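Local coordinates for protein free methionine-R-sulfoxide reductase (Saccharomyces cerevisiae, PDB 1F5M) that catalyses the thioredoxin-dependent reduction of the R-enantiomer of free methionine sulfoxide to methionine and helps protect yeast cells against oxidative stress, at residues I24-Q27 against L28-Y32; S51-W54 against H55-S59; V161-E164 against F165-L169; H8-D11 against H12-S16. All blocks are in the same frame, centred on the assembly; numbering follows the deposited sequence.

Contact 1 of 4, residues I24-Q27 against L28-Y32; sequences ILEQ and LLLSY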
loop_
_atom_site.group_PDB
_atom_site.type_symbol
_atom_site.label_atom_id
_atom_site.label_comp_id
_atom_site.label_asym_id
_atom_site.label_seq_id
_atom_site.Cartn_x
_atom_site.Cartn_y
_atom_site.Cartn_z
ATOM N N ILE B 24 -16.962 -13.524 4.321
ATOM C CA ILE B 24 -16.014 -12.439 4.151
ATOM C C ILE B 24 -14.821 -12.847 3.282
ATOM O O ILE B 24 -14.409 -12.128 2.381
ATOM C CB ILE B 24 -15.530 -11.947 5.538
ATOM C CG1 ILE B 24 -16.708 -11.322 6.287
ATOM C CG2 ILE B 24 -14.380 -10.965 5.389
ATOM C CD1 ILE B 24 -16.337 -10.788 7.647
ATOM N N LEU B 25 -14.272 -14.015 3.525
ATOM C CA LEU B 25 -13.117 -14.436 2.754
ATOM C C LEU B 25 -13.505 -14.849 1.346
ATOM O O LEU B 25 -12.726 -14.675 0.376
ATOM C CB LEU B 25 -12.404 -15.587 3.485
ATOM C CG LEU B 25 -11.956 -15.234 4.915
ATOM C CD1 LEU B 25 -11.164 -16.382 5.530
ATOM C CD2 LEU B 25 -11.118 -13.981 4.874
ATOM N N GLU B 26 -14.700 -15.408 1.205
ATOM C CA GLU B 26 -15.104 -15.812 -0.121
ATOM C C GLU B 26 -15.354 -14.548 -0.941
ATOM O O GLU B 26 -15.040 -14.497 -2.123
ATOM C CB GLU B 26 -16.363 -16.697 -0.070
ATOM C CG GLU B 26 -16.699 -17.281 -1.434
ATOM C CD GLU B 26 -15.436 -17.703 -2.234
ATOM O OE1 GLU B 26 -14.705 -18.657 -1.764
ATOM O OE2 GLU B 26 -15.200 -17.063 -3.321
ATOM N N GLN B 27 -15.903 -13.527 -0.299
ATOM C CA GLN B 27 -16.159 -12.254 -0.979
ATOM C C GLN B 27 -14.865 -11.579 -1.366
ATOM O O GLN B 27 -14.821 -10.813 -2.329
ATOM C CB GLN B 27 -16.923 -11.290 -0.073
ATOM C CG GLN B 27 -18.409 -11.217 -0.374
ATOM C CD GLN B 27 -19.176 -10.407 0.667
ATOM O OE1 GLN B 27 -18.755 -9.294 1.053
ATOM N NE2 GLN B 27 -20.319 -10.957 1.128
ATOM N N LEU B 28 -13.820 -11.815 -0.581
ATOM C CA LEU B 28 -12.539 -11.191 -0.878
ATOM C C LEU B 28 -11.976 -11.825 -2.131
ATOM O O LEU B 28 -11.516 -11.114 -3.014
ATOM C CB LEU B 28 -11.549 -11.350 0.291
ATOM C CG LEU B 28 -10.178 -10.688 0.113
ATOM C CD1 LEU B 28 -9.642 -10.352 1.448
ATOM C CD2 LEU B 28 -9.200 -11.593 -0.632
ATOM N N LEU B 29 -12.011 -13.154 -2.222
ATOM C CA LEU B 29 -11.486 -13.850 -3.413
ATOM C C LEU B 29 -12.219 -13.353 -4.666
ATOM O O LEU B 29 -11.578 -13.120 -5.716
ATOM C CB LEU B 29 -11.652 -15.373 -3.266
ATOM C CG LEU B 29 -10.821 -16.070 -2.159
ATOM C CD1 LEU B 29 -11.162 -17.553 -2.168
ATOM C CD2 LEU B 29 -9.283 -15.855 -2.337
ATOM N N LEU B 30 -13.548 -13.173 -4.561
ATOM C CA LEU B 30 -14.357 -12.687 -5.695
ATOM C C LEU B 30 -13.999 -11.231 -6.025
ATOM O O LEU B 30 -13.918 -10.873 -7.189
ATOM C CB LEU B 30 -15.849 -12.783 -5.389
ATOM C CG LEU B 30 -16.349 -14.229 -5.264
ATOM C CD1 LEU B 30 -17.832 -14.243 -4.915
ATOM C CD2 LEU B 30 -16.087 -14.953 -6.590
ATOM N N SER B 31 -13.796 -10.393 -5.009
ATOM C CA SER B 31 -13.411 -9.001 -5.272
ATOM C C SER B 31 -12.014 -8.962 -5.924
ATOM O O SER B 31 -11.773 -8.203 -6.839
ATOM C CB SER B 31 -13.375 -8.182 -3.977
ATOM O OG SER B 31 -14.673 -7.901 -3.451
ATOM N N TYR B 32 -11.073 -9.759 -5.437
ATOM C CA TYR B 32 -9.746 -9.725 -6.020
ATOM C C TYR B 32 -9.815 -10.093 -7.500
ATOM O O TYR B 32 -9.155 -9.486 -8.338
ATOM C CB TYR B 32 -8.794 -10.682 -5.298
ATOM C CG TYR B 32 -7.469 -10.753 -5.998
ATOM C CD1 TYR B 32 -6.508 -9.791 -5.765
ATOM C CD2 TYR B 32 -7.246 -11.689 -7.015
ATOM C CE1 TYR B 32 -5.370 -9.728 -6.503
ATOM C CE2 TYR B 32 -6.092 -11.634 -7.787
ATOM C CZ TYR B 32 -5.161 -10.630 -7.514
ATOM O OH TYR B 32 -4.050 -10.485 -8.274
#
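On one flank of helix 21-36, E26 reaches both L29 and L30, and it does so without any polar bond: its carboxylate oxygens meet a methyl of L29 and the CG of L30. The CG of E26 stands anti to its own nitrogen (chi1 -173°), and a bend at chi2 (39°) swings the carboxylate back over the next turn. OE2 comes to lie 3.6 Å from CG of L30, while OE1 approaches CD1 of L29 at 3.7 Å, the chain of E26 crossing that of L29 nearly at a right angle. Glutamate suits this partly exposed position because its flexible chain lets the carboxylate fold back along the surface over the two leucines.

Helix 21-36 packs against helix 42-59 and helix 160-176, which themselves lie on the antiparallel sheet of the GAF domain, and its leucines divide accordingly. L25 and L29, one turn apart, both reach F165 of helix 160-176; L28 leans on L52 of helix 42-59, next to I24, which touches A56.

The backbone bonds run from residue i+4 to residue i. The amide of L29 meets O of L25 at 3.1 Å, L30 N meets O of E26 at 3.2 Å, and S31 N meets O of Q27 at 2.9 Å. L28 N is held less well, sharing weak bonds to O of I24 and O of L25. Beyond them, Y32 OH bonds S176 at the end of helix 160-176.

Contact 2 of 4, residues S51-W54 against H55-S59; sequences SLIW and HAYKS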
loop_
_atom_site.group_PDB
_atom_site.type_symbol
_atom_site.label_atom_id
_atom_site.label_comp_id
_atom_site.label_asym_id
_atom_site.label_seq_id
_atom_site.Cartn_x
_atom_site.Cartn_y
_atom_site.Cartn_z
ATOM N N SER B 51 -5.305 -3.937 0.477
ATOM C CA SER B 51 -6.443 -3.272 1.099
ATOM C C SER B 51 -7.607 -4.261 1.424
ATOM O O SER B 51 -8.294 -4.137 2.440
ATOM C CB SER B 51 -6.928 -2.182 0.154
ATOM O OG SER B 51 -8.003 -1.516 0.714
ATOM N N LEU B 52 -7.819 -5.241 0.555
ATOM C CA LEU B 52 -8.869 -6.254 0.712
ATOM C C LEU B 52 -8.553 -7.054 1.994
ATOM O O LEU B 52 -9.401 -7.168 2.908
ATOM C CB LEU B 52 -8.880 -7.217 -0.514
ATOM C CG LEU B 52 -9.546 -6.669 -1.792
ATOM C CD1 LEU B 52 -9.494 -7.687 -2.967
ATOM C CD2 LEU B 52 -11.020 -6.327 -1.440
ATOM N N ILE B 53 -7.308 -7.499 2.103
ATOM C CA ILE B 53 -6.880 -8.320 3.251
ATOM C C ILE B 53 -6.999 -7.544 4.561
ATOM O O ILE B 53 -7.562 -8.033 5.529
ATOM C CB ILE B 53 -5.435 -8.785 3.059
ATOM C CG1 ILE B 53 -5.369 -9.704 1.831
ATOM C CG2 ILE B 53 -4.913 -9.498 4.327
ATOM C CD1 ILE B 53 -3.973 -9.950 1.354
ATOM N N TRP B 54 -6.543 -6.293 4.537
ATOM C CA TRP B 54 -6.542 -5.446 5.712
ATOM C C TRP B 54 -7.969 -5.299 6.262
ATOM O O TRP B 54 -8.222 -5.544 7.439
ATOM C CB TRP B 54 -5.986 -4.022 5.358
ATOM C CG TRP B 54 -6.141 -3.062 6.545
ATOM C CD1 TRP B 54 -7.274 -2.408 6.931
ATOM C CD2 TRP B 54 -5.162 -2.783 7.529
ATOM N NE1 TRP B 54 -7.061 -1.738 8.102
ATOM C CE2 TRP B 54 -5.765 -1.945 8.497
ATOM C CE3 TRP B 54 -3.818 -3.172 7.706
ATOM C CZ2 TRP B 54 -5.074 -1.470 9.630
ATOM C CZ3 TRP B 54 -3.126 -2.704 8.836
ATOM C CH2 TRP B 54 -3.762 -1.855 9.785
ATOM N N HIS B 55 -8.893 -4.857 5.402
ATOM C CA HIS B 55 -10.264 -4.648 5.814
ATOM C C HIS B 55 -10.997 -5.919 6.202
ATOM O O HIS B 55 -11.836 -5.884 7.105
ATOM C CB HIS B 55 -11.009 -3.891 4.727
ATOM C CG HIS B 55 -10.539 -2.475 4.582
ATOM N ND1 HIS B 55 -10.950 -1.459 5.432
ATOM C CD2 HIS B 55 -9.591 -1.935 3.783
ATOM C CE1 HIS B 55 -10.267 -0.361 5.164
ATOM N NE2 HIS B 55 -9.428 -0.628 4.169
ATOM N N ALA B 56 -10.726 -7.012 5.516
ATOM C CA ALA B 56 -11.359 -8.288 5.889
ATOM C C ALA B 56 -10.994 -8.642 7.336
ATOM O O ALA B 56 -11.874 -8.966 8.168
ATOM C CB ALA B 56 -10.900 -9.416 4.978
ATOM N N TYR B 57 -9.708 -8.607 7.649
ATOM C CA TYR B 57 -9.324 -8.960 9.010
ATOM C C TYR B 57 -9.806 -7.978 10.054
ATOM O O TYR B 57 -10.079 -8.380 11.189
ATOM C CB TYR B 57 -7.810 -9.180 9.119
ATOM C CG TYR B 57 -7.482 -10.565 8.643
ATOM C CD1 TYR B 57 -7.229 -10.808 7.296
ATOM C CD2 TYR B 57 -7.608 -11.664 9.509
ATOM C CE1 TYR B 57 -7.131 -12.108 6.806
ATOM C CE2 TYR B 57 -7.511 -12.968 9.029
ATOM C CZ TYR B 57 -7.281 -13.183 7.677
ATOM O OH TYR B 57 -7.284 -14.448 7.143
ATOM N N LYS B 58 -9.941 -6.701 9.682
ATOM C CA LYS B 58 -10.419 -5.709 10.635
ATOM C C LYS B 58 -11.858 -6.051 10.972
ATOM O O LYS B 58 -12.260 -5.952 12.129
ATOM C CB LYS B 58 -10.364 -4.265 10.046
ATOM C CG LYS B 58 -9.017 -3.536 10.266
ATOM C CD LYS B 58 -8.614 -3.636 11.741
ATOM C CE LYS B 58 -7.347 -2.868 12.137
ATOM N NZ LYS B 58 -6.726 -3.422 13.449
ATOM N N SER B 59 -12.644 -6.453 9.970
ATOM C CA SER B 59 -14.043 -6.756 10.236
ATOM C C SER B 59 -14.199 -8.087 10.966
ATOM O O SER B 59 -15.168 -8.252 11.702
ATOM C CB SER B 59 -14.878 -6.719 8.952
ATOM O OG SER B 59 -14.689 -7.875 8.195
#
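W54 and H55, neighbours in helix 42-59, form an edge-to-face aromatic pair. The indole is carried by a chi1 of 173°, with CG anti to the backbone nitrogen, whereas H55 turns its CG the other way, beside its nitrogen (chi1 -69°). As a result CD1 of W54 sits 3.8 Å above the centre of the imidazole, and the planes of the two rings stand 69° apart.

K58, one turn on from W54, runs alongside the indole in the same direction. Its first torsion, with CG beside the backbone nitrogen, sets CG 3.4 Å from NE1 of W54, and a bend at chi2 then brings CE of K58 to 3.7 Å from CZ2 of W54. On the buried flank I53 and Y57 point the same way, CG2 of I53 lying 4.0 Å from CD1 of Y57; this branched aliphatic chain and broad ring suit the packing against strands 64-72 and 144-152 of the GAF sheet. Regular helix bonds join the turns, such as Y57 N to O of I53 at 3.1 Å.

S51 OG bonds the carbonyl of G87 of the second subunit. Y57 and K58 thus lend their carbon parts to local packing and their polar tips to partners elsewhere, Y57 OH to D162 and K58 NZ to the carbonyl of I64.

Contact 3 of 4, residues V161-E164 against F165-L169; sequences VDKE and FLEKL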
loop_
_atom_site.group_PDB
_atom_site.type_symbol
_atom_site.label_atom_id
_atom_site.label_comp_id
_atom_site.label_asym_id
_atom_site.label_seq_id
_atom_site.Cartn_x
_atom_site.Cartn_y
_atom_site.Cartn_z
ATOM N N VAL B 161 -7.593 -21.883 8.594
ATOM C CA VAL B 161 -8.629 -21.409 7.682
ATOM C C VAL B 161 -8.011 -20.181 6.978
ATOM O O VAL B 161 -8.276 -19.931 5.814
ATOM C CB VAL B 161 -9.907 -20.924 8.432
ATOM C CG1 VAL B 161 -10.621 -19.784 7.609
ATOM C CG2 VAL B 161 -10.862 -22.097 8.631
ATOM N N ASP B 162 -7.194 -19.415 7.696
ATOM C CA ASP B 162 -6.538 -18.247 7.109
ATOM C C ASP B 162 -5.566 -18.732 6.030
ATOM O O ASP B 162 -5.463 -18.143 4.952
ATOM C CB ASP B 162 -5.764 -17.498 8.188
ATOM C CG ASP B 162 -6.681 -16.933 9.243
ATOM O OD1 ASP B 162 -7.708 -16.368 8.825
ATOM O OD2 ASP B 162 -6.376 -17.056 10.450
ATOM N N LYS B 163 -4.847 -19.801 6.335
ATOM C CA LYS B 163 -3.895 -20.378 5.391
ATOM C C LYS B 163 -4.600 -20.873 4.141
ATOM O O LYS B 163 -4.086 -20.735 3.007
ATOM C CB LYS B 163 -3.174 -21.584 6.019
ATOM C CG LYS B 163 -2.320 -22.376 4.951
ATOM C CD LYS B 163 -1.697 -23.664 5.530
ATOM C CE LYS B 163 -1.117 -24.539 4.413
ATOM N NZ LYS B 163 -0.471 -25.720 5.031
ATOM N N GLU B 164 -5.753 -21.515 4.353
ATOM C CA GLU B 164 -6.488 -22.085 3.252
ATOM C C GLU B 164 -6.933 -20.968 2.315
ATOM O O GLU B 164 -6.709 -21.073 1.097
ATOM C CB GLU B 164 -7.709 -22.870 3.744
ATOM C CG GLU B 164 -8.432 -23.595 2.634
ATOM C CD GLU B 164 -9.456 -24.593 3.142
ATOM O OE1 GLU B 164 -9.467 -25.696 2.584
ATOM O OE2 GLU B 164 -10.240 -24.293 4.091
ATOM N N PHE B 165 -7.550 -19.924 2.850
ATOM C CA PHE B 165 -7.982 -18.818 1.980
ATOM C C PHE B 165 -6.818 -18.031 1.400
ATOM O O PHE B 165 -6.881 -17.588 0.239
ATOM C CB PHE B 165 -8.946 -17.855 2.700
ATOM C CG PHE B 165 -10.421 -18.291 2.624
ATOM C CD1 PHE B 165 -11.057 -18.912 3.723
ATOM C CD2 PHE B 165 -11.165 -18.113 1.438
ATOM C CE1 PHE B 165 -12.405 -19.351 3.648
ATOM C CE2 PHE B 165 -12.532 -18.552 1.336
ATOM C CZ PHE B 165 -13.152 -19.168 2.444
ATOM N N LEU B 166 -5.747 -17.835 2.165
ATOM C CA LEU B 166 -4.656 -17.045 1.605
ATOM C C LEU B 166 -3.909 -17.833 0.539
ATOM O O LEU B 166 -3.328 -17.229 -0.371
ATOM C CB LEU B 166 -3.690 -16.582 2.681
ATOM C CG LEU B 166 -4.256 -15.572 3.664
ATOM C CD1 LEU B 166 -3.232 -15.346 4.805
ATOM C CD2 LEU B 166 -4.522 -14.261 2.961
ATOM N N GLU B 167 -3.886 -19.167 0.637
ATOM C CA GLU B 167 -3.193 -19.927 -0.400
ATOM C C GLU B 167 -4.036 -19.905 -1.667
ATOM O O GLU B 167 -3.492 -20.033 -2.742
ATOM C CB GLU B 167 -2.878 -21.378 0.045
ATOM C CG GLU B 167 -1.759 -21.403 1.104
ATOM C CD GLU B 167 -1.147 -22.774 1.355
ATOM O OE1 GLU B 167 -1.814 -23.787 1.055
ATOM O OE2 GLU B 167 0.008 -22.833 1.868
ATOM N N LYS B 168 -5.354 -19.739 -1.561
ATOM C CA LYS B 168 -6.183 -19.676 -2.767
ATOM C C LYS B 168 -5.910 -18.320 -3.425
ATOM O O LYS B 168 -5.806 -18.213 -4.656
ATOM C CB LYS B 168 -7.655 -19.711 -2.431
ATOM C CG LYS B 168 -8.206 -21.099 -2.116
ATOM C CD LYS B 168 -9.625 -20.983 -1.515
ATOM C CE LYS B 168 -10.180 -22.376 -1.214
ATOM N NZ LYS B 168 -11.500 -22.338 -0.530
ATOM N N LEU B 169 -5.768 -17.308 -2.574
ATOM C CA LEU B 169 -5.518 -15.952 -3.039
ATOM C C LEU B 169 -4.177 -15.850 -3.748
ATOM O O LEU B 169 -4.047 -15.119 -4.729
ATOM C CB LEU B 169 -5.539 -14.962 -1.865
ATOM C CG LEU B 169 -5.251 -13.483 -2.237
ATOM C CD1 LEU B 169 -6.320 -12.977 -3.230
ATOM C CD2 LEU B 169 -5.285 -12.627 -0.958
#
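From F165 to K168 each amide bonds the carbonyl four residues earlier, V161 to E164, in regular alpha-helical fashion, the F165 N to V161 O bond being nearly straight at 173°. This is the start of helix 160-176, the C-terminal helix of the GAF domain, which lies between strand 131-138 of the sheet and helix 21-36.

On the side facing helix 21-36, V161 and F165 lie alongside each other, CG1 of V161 4.0 Å from CD1 of F165. The edge of the F165 ring also faces O of V161, and the flat, wholly apolar ring suits a site where L25 of helix 21-36 comes over one face and L29 meets the edge. Toward the sheet, L166 curls its CG beside its own nitrogen (chi1 -67°) and rests against I133 and V135. D162, buried there too, has its charge probably balanced by the salt bridge to K21, while its OD2 accepts the amide of D159.

K163 and E167 make a looser, charged pairing. The lysine is extended throughout, its CG anti to the backbone nitrogen, and the two chains cross at a slant. NZ of K163 stays 4.3 Å from OE2 of E167, beyond a salt bridge, so the attraction is probably modest, while OE2 finds its polar partner in T110. The closer approach is made by a methylene: CE of K163 lies 3.3 Å from OE2 of E167.

Contact 4 of 4, residues H8-D11 against H12-S16; sequences HHAD and HVNYS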
loop_
_atom_site.group_PDB
_atom_site.type_symbol
_atom_site.label_atom_id
_atom_site.label_comp_id
_atom_site.label_asym_id
_atom_site.label_seq_id
_atom_site.Cartn_x
_atom_site.Cartn_y
_atom_site.Cartn_z
ATOM N N HIS B 8 -18.548 2.224 -6.007
ATOM C CA HIS B 8 -17.220 2.827 -6.210
ATOM C C HIS B 8 -16.257 1.727 -5.842
ATOM O O HIS B 8 -16.662 0.746 -5.158
ATOM C CB HIS B 8 -16.978 4.026 -5.286
ATOM C CG HIS B 8 -17.753 5.249 -5.666
ATOM N ND1 HIS B 8 -19.021 5.499 -5.193
ATOM C CD2 HIS B 8 -17.445 6.280 -6.493
ATOM C CE1 HIS B 8 -19.460 6.636 -5.707
ATOM N NE2 HIS B 8 -18.525 7.128 -6.496
ATOM N N HIS B 9 -15.009 1.868 -6.291
ATOM C CA HIS B 9 -13.981 0.867 -6.003
ATOM C C HIS B 9 -13.877 0.566 -4.519
ATOM O O HIS B 9 -13.747 -0.595 -4.110
ATOM C CB HIS B 9 -12.599 1.325 -6.526
ATOM C CG HIS B 9 -12.423 1.139 -7.995
ATOM N ND1 HIS B 9 -13.075 1.915 -8.925
ATOM C CD2 HIS B 9 -11.716 0.229 -8.697
ATOM C CE1 HIS B 9 -12.780 1.490 -10.138
ATOM N NE2 HIS B 9 -11.955 0.468 -10.028
ATOM N N ALA B 10 -13.967 1.610 -3.708
ATOM C CA ALA B 10 -13.853 1.460 -2.263
ATOM C C ALA B 10 -14.878 0.494 -1.629
ATOM O O ALA B 10 -14.635 -0.069 -0.552
ATOM C CB ALA B 10 -13.945 2.835 -1.615
ATOM N N ASP B 11 -15.996 0.265 -2.322
ATOM C CA ASP B 11 -17.055 -0.591 -1.813
ATOM C C ASP B 11 -16.703 -2.053 -1.652
ATOM O O ASP B 11 -17.408 -2.799 -0.995
ATOM C CB ASP B 11 -18.323 -0.435 -2.660
ATOM C CG ASP B 11 -18.981 0.933 -2.476
ATOM O OD1 ASP B 11 -19.110 1.416 -1.322
ATOM O OD2 ASP B 11 -19.383 1.526 -3.481
ATOM N N HIS B 12 -15.609 -2.484 -2.246
ATOM C CA HIS B 12 -15.206 -3.861 -2.061
ATOM C C HIS B 12 -14.817 -4.100 -0.622
ATOM O O HIS B 12 -14.714 -5.243 -0.150
ATOM C CB HIS B 12 -14.001 -4.162 -2.936
ATOM C CG HIS B 12 -14.350 -4.321 -4.372
ATOM N ND1 HIS B 12 -14.916 -5.473 -4.876
ATOM C CD2 HIS B 12 -14.249 -3.460 -5.409
ATOM C CE1 HIS B 12 -15.138 -5.316 -6.165
ATOM N NE2 HIS B 12 -14.743 -4.103 -6.512
ATOM N N VAL B 13 -14.598 -3.008 0.091
ATOM C CA VAL B 13 -14.150 -3.086 1.462
ATOM C C VAL B 13 -15.225 -2.526 2.405
ATOM O O VAL B 13 -15.000 -2.338 3.602
ATOM C CB VAL B 13 -12.769 -2.332 1.512
ATOM C CG1 VAL B 13 -12.655 -1.473 2.700
ATOM C CG2 VAL B 13 -11.631 -3.339 1.371
ATOM N N ASN B 14 -16.415 -2.276 1.853
ATOM C CA ASN B 14 -17.518 -1.750 2.649
ATOM C C ASN B 14 -18.580 -2.828 2.758
ATOM O O ASN B 14 -19.362 -3.035 1.824
ATOM C CB ASN B 14 -18.143 -0.501 1.993
ATOM C CG ASN B 14 -17.203 0.699 1.991
ATOM O OD1 ASN B 14 -16.434 0.910 2.938
ATOM N ND2 ASN B 14 -17.293 1.516 0.958
ATOM N N TYR B 15 -18.581 -3.544 3.870
ATOM C CA TYR B 15 -19.582 -4.574 4.109
ATOM C C TYR B 15 -19.731 -4.725 5.607
ATOM O O TYR B 15 -18.872 -4.285 6.367
ATOM C CB TYR B 15 -19.171 -5.886 3.474
ATOM C CG TYR B 15 -17.745 -6.248 3.746
ATOM C CD1 TYR B 15 -17.381 -6.940 4.904
ATOM C CD2 TYR B 15 -16.746 -5.914 2.826
ATOM C CE1 TYR B 15 -16.054 -7.290 5.132
ATOM C CE2 TYR B 15 -15.423 -6.256 3.050
ATOM C CZ TYR B 15 -15.087 -6.936 4.198
ATOM O OH TYR B 15 -13.776 -7.197 4.413
ATOM N N SER B 16 -20.820 -5.348 6.031
ATOM C CA SER B 16 -21.076 -5.484 7.453
ATOM C C SER B 16 -20.143 -6.465 8.105
ATOM O O SER B 16 -19.701 -7.424 7.481
ATOM C CB SER B 16 -22.521 -5.924 7.715
ATOM O OG SER B 16 -22.528 -7.248 8.219
#
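D11 and N14 are joined twice, through side chains and through backbone. ND2 of N14 donates to OD1 of D11 at 2.9 Å, along a fairly straight bond of 165°. The acceptor lies in the plane of the amide, but the carboxylate is turned 65° against it and is met on the anti side of OD1. With chi1 of D11 at -69°, CG lies beside its own nitrogen, and the second oxygen, OD2, takes the amide of H8 at 2.8 Å. An aspartate fits here because its two oxygens serve donors from both ends of the turn.

Residues 9-13 form a short 3-10 segment ahead of helix 21-36, recognisable by bonds between residues three apart. H12 N reaches O of H9 at 3.2 Å, and N14 N reaches O of D11 at 3.1 Å, coming from well above the carbonyl plane.

Three other side chains find partners beyond the turn. H12 ND1 is bonded to the hydroxyl of S31 in helix 21-36, while its CD2 edge approaches O of H9 at 3.2 Å. OD1 of N14 accepts from K88 of the second subunit, and NE2 of H9 bonds Q92 of the second subunit, whose residues also receive or give backbone bonds at A10.

Overall arrangement
Contacts 1, 2 and 3 are short pieces of three helices. Those of contacts 2 and 3 lie on the GAF sheet, and that of contact 1 packs on both: its centre lies about 10 Å from that of contact 2 and about 11 Å from that of contact 3. Contacts 2 and 3, with centres about 14 Å apart, meet where Y57 OH and OD1 of D162 are 2.6 Å apart. Contact 4 reaches contact 1 through H12 ND1, 2.8 Å from S31 OG, and contact 2 through Y15, packed on A56 and S59; contact 3 is about 11 Å away at the nearest atoms. Contacts 2 and 4 both touch the second subunit, around G87 and K88 of that subunit, close in sequence to its C91, which pairs with C125 in a disulfide.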